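Local structure of solute-binding protein (Thermoactinomyces vulgaris, 2ZYN) at residues A187-Q192 / I353-V358; D109-A114 / G123-I128; V131-N136 / P266-D271. The protein probably binds cyclodextrins and related maltose-type sugars outside the cell membrane and hands them on for import. All blocks are in the same frame, centred on the assembly; numbering follows the deposited sequence.

Contact 1 of 3, residues A187-Q192 / I353-V358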
loop_
_atom_site.group_PDB
_atom_site.type_symbol
_atom_site.label_atom_id
_atom_site.label_comp_id
_atom_site.label_asym_id
_atom_site.label_seq_id
_atom_site.Cartn_x
_atom_site.Cartn_y
_atom_site.Cartn_z
ATOM N N ALA A 187 14.560 5.789 9.975
ATOM C CA ALA A 187 13.188 6.273 9.894
ATOM C C ALA A 187 13.033 7.231 8.720
ATOM O O ALA A 187 13.985 7.923 8.351
ATOM C CB ALA A 187 12.794 6.952 11.196
ATOM N N VAL A 188 11.836 7.259 8.135
ATOM C CA VAL A 188 11.508 8.207 7.073
ATOM C C VAL A 188 11.637 9.630 7.622
ATOM O O VAL A 188 12.337 10.467 7.053
ATOM C CB VAL A 188 10.077 7.978 6.513
ATOM C CG1 VAL A 188 9.790 8.923 5.350
ATOM C CG2 VAL A 188 9.889 6.528 6.082
ATOM N N PHE A 189 10.951 9.884 8.734
ATOM C CA PHE A 189 11.074 11.138 9.471
ATOM C C PHE A 189 11.476 10.837 10.910
ATOM O O PHE A 189 11.019 9.851 11.497
ATOM C CB PHE A 189 9.759 11.922 9.440
ATOM C CG PHE A 189 9.285 12.267 8.054
ATOM C CD1 PHE A 189 8.242 11.556 7.468
ATOM C CD2 PHE A 189 9.880 13.299 7.336
ATOM C CE1 PHE A 189 7.801 11.864 6.187
ATOM C CE2 PHE A 189 9.447 13.616 6.050
ATOM C CZ PHE A 189 8.404 12.894 5.474
ATOM N N LYS A 190 12.337 11.685 11.470
ATOM C CA LYS A 190 12.786 11.540 12.857
ATOM C C LYS A 190 11.604 11.688 13.813
ATOM O O LYS A 190 10.676 12.449 13.542
ATOM C CB LYS A 190 13.867 12.577 13.185
ATOM C CG LYS A 190 15.106 12.492 12.299
ATOM C CD LYS A 190 16.144 13.532 12.692
ATOM C CE LYS A 190 17.385 13.422 11.824
ATOM N NZ LYS A 190 18.500 14.274 12.337
ATOM N N GLU A 191 11.640 10.954 14.923
ATOM C CA GLU A 191 10.519 10.929 15.868
ATOM C C GLU A 191 10.825 11.671 17.169
ATOM O O GLU A 191 11.866 11.448 17.791
ATOM C CB GLU A 191 10.093 9.479 16.150
ATOM C CG GLU A 191 8.947 9.304 17.162
ATOM C CD GLU A 191 7.591 9.812 16.665
ATOM O OE1 GLU A 191 6.693 10.004 17.514
ATOM O OE2 GLU A 191 7.415 10.013 15.442
ATOM N N GLN A 192 9.908 12.559 17.558
ATOM C CA GLN A 192 9.982 13.291 18.826
ATOM C C GLN A 192 8.589 13.770 19.249
ATOM O O GLN A 192 8.189 14.900 18.942
ATOM C CB GLN A 192 10.949 14.479 18.717
ATOM C CG GLN A 192 11.281 15.165 20.046
ATOM C CD GLN A 192 12.400 14.481 20.810
ATOM O OE1 GLN A 192 13.497 14.279 20.285
ATOM N NE2 GLN A 192 12.133 14.132 22.064
ATOM N N ILE A 353 2.130 13.088 6.174
ATOM C CA ILE A 353 2.411 14.525 6.062
ATOM C C ILE A 353 2.731 14.898 4.609
ATOM O O ILE A 353 3.174 14.041 3.843
ATOM C CB ILE A 353 3.529 14.987 7.039
ATOM C CG1 ILE A 353 4.830 14.203 6.816
ATOM C CG2 ILE A 353 3.048 14.871 8.483
ATOM C CD1 ILE A 353 5.974 14.640 7.712
ATOM N N PRO A 354 2.479 16.165 4.213
ATOM C CA PRO A 354 2.716 16.600 2.831
ATOM C C PRO A 354 4.106 16.264 2.286
ATOM O O PRO A 354 4.227 15.911 1.111
ATOM C CB PRO A 354 2.523 18.118 2.906
ATOM C CG PRO A 354 1.560 18.300 4.018
ATOM C CD PRO A 354 1.923 17.260 5.033
ATOM N N GLU A 355 5.139 16.361 3.124
ATOM C CA GLU A 355 6.508 16.080 2.669
ATOM C C GLU A 355 6.737 14.632 2.226
ATOM O O GLU A 355 7.737 14.335 1.570
ATOM C CB GLU A 355 7.585 16.536 3.674
ATOM C CG GLU A 355 7.167 16.631 5.126
ATOM C CD GLU A 355 6.368 17.886 5.431
ATOM O OE1 GLU A 355 6.943 18.997 5.441
ATOM O OE2 GLU A 355 5.157 17.755 5.668
ATOM N N MET A 356 5.798 13.744 2.557
ATOM C CA MET A 356 5.851 12.354 2.092
ATOM C C MET A 356 5.702 12.268 0.567
ATOM O O MET A 356 6.163 11.307 -0.052
ATOM C CB MET A 356 4.786 11.498 2.799
ATOM C CG MET A 356 5.010 9.991 2.709
ATOM S SD MET A 356 6.518 9.455 3.538
ATOM C CE MET A 356 6.606 7.741 3.029
ATOM N N GLY A 357 5.078 13.286 -0.029
ATOM C CA GLY A 357 4.906 13.373 -1.480
ATOM C C GLY A 357 6.142 13.856 -2.223
ATOM O O GLY A 357 6.060 14.280 -3.382
ATOM N N VAL A 358 7.285 13.809 -1.546
ATOM C CA VAL A 358 8.571 14.124 -2.158
ATOM C C VAL A 358 9.533 12.938 -2.007
ATOM O O VAL A 358 10.540 12.846 -2.706
ATOM C CB VAL A 358 9.182 15.415 -1.553
ATOM C CG1 VAL A 358 10.513 15.727 -2.188
ATOM C CG2 VAL A 358 8.240 16.597 -1.745
#

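Contact 2 of 3, residues D109-A114 / G123-I128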
loop_
_atom_site.group_PDB
_atom_site.type_symbol
_atom_site.label_atom_id
_atom_site.label_comp_id
_atom_site.label_asym_id
_atom_site.label_seq_id
_atom_site.Cartn_x
_atom_site.Cartn_y
_atom_site.Cartn_z
ATOM N N ASP A 109 -9.712 2.481 14.661
ATOM C CA ASP A 109 -9.138 3.795 14.978
ATOM C C ASP A 109 -7.833 4.090 14.226
ATOM O O ASP A 109 -7.592 5.236 13.842
ATOM C CB ASP A 109 -8.939 3.931 16.497
ATOM C CG ASP A 109 -8.643 5.365 16.941
ATOM O OD1 ASP A 109 -8.208 5.535 18.103
ATOM O OD2 ASP A 109 -8.849 6.319 16.157
ATOM N N VAL A 110 -7.001 3.071 14.011
ATOM C CA VAL A 110 -5.752 3.248 13.252
ATOM C C VAL A 110 -6.066 3.665 11.815
ATOM O O VAL A 110 -5.417 4.554 11.258
ATOM C CB VAL A 110 -4.867 1.973 13.243
ATOM C CG1 VAL A 110 -3.685 2.134 12.288
ATOM C CG2 VAL A 110 -4.373 1.639 14.645
ATOM N N ALA A 111 -7.073 3.020 11.233
ATOM C CA ALA A 111 -7.487 3.295 9.856
ATOM C C ALA A 111 -8.111 4.681 9.691
ATOM O O ALA A 111 -7.841 5.367 8.708
ATOM C CB ALA A 111 -8.439 2.222 9.371
ATOM N N MET A 112 -8.944 5.086 10.650
ATOM C CA MET A 112 -9.556 6.416 10.631
ATOM C C MET A 112 -8.519 7.519 10.827
ATOM O O MET A 112 -8.599 8.572 10.186
ATOM C CB MET A 112 -10.658 6.525 11.690
ATOM C CG MET A 112 -11.860 5.620 11.427
ATOM S SD MET A 112 -12.613 5.914 9.815
ATOM C CE MET A 112 -13.646 7.328 10.176
ATOM N N LYS A 113 -7.554 7.263 11.711
ATOM C CA LYS A 113 -6.440 8.178 11.975
ATOM C C LYS A 113 -5.617 8.407 10.707
ATOM O O LYS A 113 -5.226 9.532 10.407
ATOM C CB LYS A 113 -5.553 7.607 13.088
ATOM C CG LYS A 113 -4.281 8.383 13.384
ATOM C CD LYS A 113 -3.164 7.456 13.864
ATOM C CE LYS A 113 -2.290 6.949 12.710
ATOM N NZ LYS A 113 -2.862 5.777 11.974
ATOM N N ALA A 114 -5.366 7.329 9.968
ATOM C CA ALA A 114 -4.602 7.396 8.723
ATOM C C ALA A 114 -5.305 8.242 7.658
ATOM O O ALA A 114 -4.648 8.838 6.798
ATOM C CB ALA A 114 -4.327 5.995 8.202
ATOM N N GLY A 123 -11.789 10.510 4.416
ATOM C CA GLY A 123 -12.319 9.308 3.791
ATOM C C GLY A 123 -12.837 8.244 4.730
ATOM O O GLY A 123 -12.672 8.337 5.947
ATOM N N LEU A 124 -13.463 7.233 4.135
ATOM C CA LEU A 124 -13.866 6.013 4.825
ATOM C C LEU A 124 -13.015 4.866 4.275
ATOM O O LEU A 124 -12.844 4.754 3.059
ATOM C CB LEU A 124 -15.360 5.742 4.625
ATOM C CG LEU A 124 -16.390 6.135 5.706
ATOM C CD1 LEU A 124 -15.893 7.180 6.701
ATOM C CD2 LEU A 124 -17.726 6.544 5.092
ATOM N N PRO A 125 -12.454 4.032 5.167
ATOM C CA PRO A 125 -11.490 3.005 4.763
ATOM C C PRO A 125 -12.120 1.782 4.087
ATOM O O PRO A 125 -13.243 1.387 4.423
ATOM C CB PRO A 125 -10.826 2.618 6.085
ATOM C CG PRO A 125 -11.862 2.882 7.111
ATOM C CD PRO A 125 -12.691 4.025 6.625
ATOM N N LYS A 126 -11.382 1.214 3.131
ATOM C CA LYS A 126 -11.776 0.012 2.395
ATOM C C LYS A 126 -10.883 -1.162 2.773
ATOM O O LYS A 126 -11.333 -2.313 2.806
ATOM C CB LYS A 126 -11.632 0.242 0.889
ATOM C CG LYS A 126 -12.399 1.437 0.343
ATOM C CD LYS A 126 -11.783 1.929 -0.955
ATOM C CE LYS A 126 -11.922 0.916 -2.075
ATOM N NZ LYS A 126 -11.353 1.470 -3.331
ATOM N N ALA A 127 -9.611 -0.862 3.030
ATOM C CA ALA A 127 -8.584 -1.877 3.252
ATOM C C ALA A 127 -7.455 -1.380 4.147
ATOM O O ALA A 127 -7.036 -0.225 4.056
ATOM C CB ALA A 127 -8.011 -2.342 1.918
ATOM N N ILE A 128 -6.975 -2.271 5.007
ATOM C CA ILE A 128 -5.774 -2.045 5.799
ATOM C C ILE A 128 -4.804 -3.174 5.462
ATOM O O ILE A 128 -5.210 -4.341 5.332
ATOM C CB ILE A 128 -6.092 -1.963 7.318
ATOM C CG1 ILE A 128 -4.851 -1.529 8.107
ATOM C CG2 ILE A 128 -6.704 -3.280 7.825
ATOM C CD1 ILE A 128 -5.167 -0.856 9.453
#

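Contact 3 of 3, residues V131-N136 / P266-D271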
loop_
_atom_site.group_PDB
_atom_site.type_symbol
_atom_site.label_atom_id
_atom_site.label_comp_id
_atom_site.label_asym_id
_atom_site.label_seq_id
_atom_site.Cartn_x
_atom_site.Cartn_y
_atom_site.Cartn_z
ATOM N N VAL A 131 2.690 -5.873 3.851
ATOM C CA VAL A 131 3.319 -7.015 3.194
ATOM C C VAL A 131 3.671 -8.065 4.247
ATOM O O VAL A 131 3.871 -7.738 5.419
ATOM C CB VAL A 131 4.588 -6.621 2.396
ATOM C CG1 VAL A 131 4.226 -5.682 1.239
ATOM C CG2 VAL A 131 5.658 -6.005 3.315
ATOM N N ALA A 132 3.706 -9.326 3.829
ATOM C CA ALA A 132 4.195 -10.406 4.670
ATOM C C ALA A 132 4.924 -11.395 3.779
ATOM O O ALA A 132 5.126 -11.125 2.590
ATOM C CB ALA A 132 3.045 -11.077 5.419
ATOM N N LEU A 133 5.345 -12.520 4.357
ATOM C CA LEU A 133 5.976 -13.584 3.595
ATOM C C LEU A 133 4.889 -14.496 3.049
ATOM O O LEU A 133 4.192 -15.171 3.807
ATOM C CB LEU A 133 6.951 -14.377 4.476
ATOM C CG LEU A 133 7.983 -15.263 3.766
ATOM C CD1 LEU A 133 8.952 -14.433 2.935
ATOM C CD2 LEU A 133 8.745 -16.087 4.785
ATOM N N ILE A 134 4.724 -14.474 1.731
ATOM C CA ILE A 134 3.781 -15.352 1.053
ATOM C C ILE A 134 4.590 -16.459 0.400
ATOM O O ILE A 134 5.467 -16.196 -0.421
ATOM C CB ILE A 134 2.941 -14.602 -0.018
ATOM C CG1 ILE A 134 2.264 -13.362 0.584
ATOM C CG2 ILE A 134 1.895 -15.534 -0.638
ATOM C CD1 ILE A 134 1.677 -12.416 -0.450
ATOM N N TYR A 135 4.305 -17.701 0.780
ATOM C CA TYR A 135 5.085 -18.822 0.275
ATOM C C TYR A 135 4.236 -19.894 -0.387
ATOM O O TYR A 135 3.063 -20.086 -0.048
ATOM C CB TYR A 135 5.994 -19.411 1.369
ATOM C CG TYR A 135 5.269 -19.954 2.580
ATOM C CD1 TYR A 135 5.072 -21.328 2.742
ATOM C CD2 TYR A 135 4.792 -19.098 3.572
ATOM C CE1 TYR A 135 4.411 -21.832 3.857
ATOM C CE2 TYR A 135 4.124 -19.595 4.688
ATOM C CZ TYR A 135 3.939 -20.959 4.825
ATOM O OH TYR A 135 3.279 -21.446 5.929
ATOM N N ASN A 136 4.852 -20.566 -1.357
ATOM C CA ASN A 136 4.298 -21.744 -2.005
ATOM C C ASN A 136 4.502 -22.950 -1.087
ATOM O O ASN A 136 5.637 -23.358 -0.834
ATOM C CB ASN A 136 5.000 -21.944 -3.354
ATOM C CG ASN A 136 4.344 -23.006 -4.221
ATOM O OD1 ASN A 136 3.637 -23.890 -3.732
ATOM N ND2 ASN A 136 4.594 -22.932 -5.524
ATOM N N PRO A 266 4.261 -13.858 9.136
ATOM C CA PRO A 266 5.000 -12.610 9.333
ATOM C C PRO A 266 6.442 -12.759 8.848
ATOM O O PRO A 266 6.962 -13.874 8.792
ATOM C CB PRO A 266 4.958 -12.399 10.853
ATOM C CG PRO A 266 4.502 -13.704 11.438
ATOM C CD PRO A 266 3.668 -14.358 10.390
ATOM N N LEU A 267 7.078 -11.652 8.478
ATOM C CA LEU A 267 8.459 -11.707 8.017
ATOM C C LEU A 267 9.336 -12.258 9.137
ATOM O O LEU A 267 9.146 -11.892 10.296
ATOM C CB LEU A 267 8.956 -10.325 7.576
ATOM C CG LEU A 267 8.230 -9.597 6.437
ATOM C CD1 LEU A 267 8.961 -8.315 6.090
ATOM C CD2 LEU A 267 8.089 -10.472 5.196
ATOM N N PRO A 268 10.271 -13.165 8.804
ATOM C CA PRO A 268 11.161 -13.703 9.833
ATOM C C PRO A 268 11.892 -12.585 10.570
ATOM O O PRO A 268 12.339 -11.620 9.941
ATOM C CB PRO A 268 12.151 -14.563 9.038
ATOM C CG PRO A 268 11.959 -14.188 7.605
ATOM C CD PRO A 268 10.545 -13.751 7.481
ATOM N N LYS A 269 11.990 -12.713 11.892
ATOM C CA LYS A 269 12.660 -11.718 12.733
ATOM C C LYS A 269 14.007 -11.296 12.156
ATOM O O LYS A 269 14.787 -12.130 11.690
ATOM C CB LYS A 269 12.823 -12.228 14.173
ATOM C CG LYS A 269 13.360 -13.655 14.288
ATOM C CD LYS A 269 13.519 -14.093 15.739
ATOM C CE LYS A 269 14.966 -14.001 16.204
ATOM N NZ LYS A 269 15.117 -14.322 17.651
ATOM N N ILE A 270 14.250 -9.990 12.170
ATOM C CA ILE A 270 15.487 -9.412 11.654
ATOM C C ILE A 270 16.233 -8.732 12.803
ATOM O O ILE A 270 15.659 -7.912 13.523
ATOM C CB ILE A 270 15.212 -8.435 10.469
ATOM C CG1 ILE A 270 16.514 -7.788 9.976
ATOM C CG2 ILE A 270 14.137 -7.398 10.837
ATOM C CD1 ILE A 270 16.402 -7.090 8.623
ATOM N N ASP A 271 17.506 -9.096 12.972
ATOM C CA ASP A 271 18.303 -8.696 14.138
ATOM C C ASP A 271 17.593 -9.044 15.456
ATOM O O ASP A 271 17.747 -8.353 16.468
ATOM C CB ASP A 271 18.678 -7.207 14.075
ATOM C CG ASP A 271 19.712 -6.906 13.003
ATOM O OD1 ASP A 271 19.791 -5.734 12.577
ATOM O OD2 ASP A 271 20.446 -7.830 12.584
#

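Contact 1 of 3, residues A187-Q192 / I353-V358
A buried apolar contact built round one phenylalanine, Phe-189, joins the loop after helix 174-183 to the turn at 353-358 that precedes helix 360-371. The phenyl ring is met on one face by Ile-353, whose CD1 sits 3.7 Å from the ring centroid and only 11° off the ring normal, the geometry of a CH-pi contact over the centre of the ring. Ile-353 presents that methyl with CG1 lodged between the backbone N and the carbonyl carbon and the chain then extended, CD1 coming toward Phe-189 from the opposite direction. Two further groups approach the same ring obliquely. Met-356 SD lies 3.8 Å from Phe-189 CE1, and its line to the ring centroid is 70° off the normal, a Met-aromatic contact; the same sulfur is 3.8 Å from Val-188 CG1, so it bridges the two neighbours. Near the CE2-CZ end, on the side of Ile-353, Glu-355 CG comes to 3.9 Å from Phe-189 CE2, its carboxylate plane turned 80° from the ring. Replacing Phe-189 by an alanine would probably leave the Ile-353 methyl without its ring face and open a gap between the two loops. The backbone of 353-358 is drawn into its turn by Met-356 N to Ile-353 O and Gly-357 N to Pro-354 O bonds. Helix 174-183 packs on Val-188 through Phe-174 and Tyr-178, and Pro-351 adds to the surroundings of Phe-189. CH-pi and Met-aromatic contacts thus pin together two loops of a bacterial solute-binding protein, with the Met-356 side chain about 7 Å from a bound glucose, consistent with a place close to the sugar site.

Contact 2 of 3, residues D109-A114 / G123-I128
Met-112, Pro-125 and Ala-111 bury the most surface where helix 109-114 lies against strand 120-129. The short helix and strand segments run roughly antiparallel (148°), with axes 8.1 Å apart at closest approach; Ala-111 and Pro-125 have the nearest CA atoms, 6.5 Å apart. Such closeness suits the small Ala-111 side chain, which points toward the strand and sets its CB 4.1 Å from Pro-125 CB. Met-112 reaches the same proline from a neighbouring helix position. Its CG is anti to the carbonyl carbon (chi1 -66°), and bends at chi2 and chi3 fold the thioether back, placing SD 3.7 Å from Pro-125 CD, with the two side chains crossing at about a right angle. The terminal methyl carries on past the proline, CE lying 4.1 Å from Leu-124 CD1, where the two side chains run alongside each other in the same direction. Pro-125 thus takes Ala-111 at CB and CG and the sulfur at CD and CG. Beyond the corner at Lys-126, Ile-128 turns back toward the helix, and its CD1 makes a looser contact, 4.4 Å from Val-110 CG1. That corner is a classic beta bulge, with Lys-126 and Ala-127 both facing Lys-282; it lets Pro-125 and Ile-128 both point at the helix. Val-281 of strand 278-286 extends the apolar patch, touching Ala-111 and Pro-125, while the Lys-126 amine is held by a salt bridge to Glu-25. The side-chain contacts are apolar, so between these two segments van der Waals fit, not directional bonding, probably sets the spacing, and the carbonyl oxygen of Gly-123, buried here beside the Met-112 methyl, has no partner in the model.

Contact 3 of 3, residues V131-N136 / P266-D271
Leu-267 lays one methyl against the backbone of strand 132-136 while Leu-133 reaches back to the next proline, and the two contacts fasten the loop after strand 262-265 to that strand. Leu-267 CD2 lies 3.5 Å from Leu-133 N and 3.6 Å from Ala-132 C, so the branch rests on the peptide link between those residues. The torsions explain the reach: chi1 of -60° puts CG beside the backbone N, CD1 continues the chain, and the other branch, CD2, turns in to the strand. The same methyl is 4.1 Å from Leu-133 CB. Strand 132-136 runs between 242-247 and 262-265 in a mixed four-stranded sheet of this bacterial solute-binding protein, antiparallel to both, and the backbone bond of Leu-133 with Ala-265 belongs to the pairing that ends just before Pro-266. The 266-271 segment continues the edge strand after it has left the sheet. Leu-133 points toward the loop with CG anti to its own N (chi1 -163°); its CD2 meets Pro-268 CD at 4.0 Å, the leucine side chain and proline ring crossing at about a right angle. The CB of Pro-266 points away, and its O approaches Leu-133 CB at 4.3 Å. Outside the pair, Leu-267 also touches Phe-179 of helix 174-183 and Gln-343 of helix 335-344, and Ala-132 packs on Phe-340 of the latter.

The three contacts lie at different distances from the bound glucose units: the Met-356 side chain of contact 1 is about 7 Å from a glucose, that of Ile-128 in contact 2 about 10 Å and that of Ala-132 in contact 3 about 12 Å. Contacts 2 and 3 adjoin in sequence, strand 120-129 being followed by strand 132-136, yet their centres are about 24 Å apart and the two strands belong to different sheets. Contact 1 is about 19 Å from contact 2 and about 25 Å from contact 3, centre to centre, and touches neither. Along the chain its segments alternate with those of contact 3, whereas contact 2 closes before either opens.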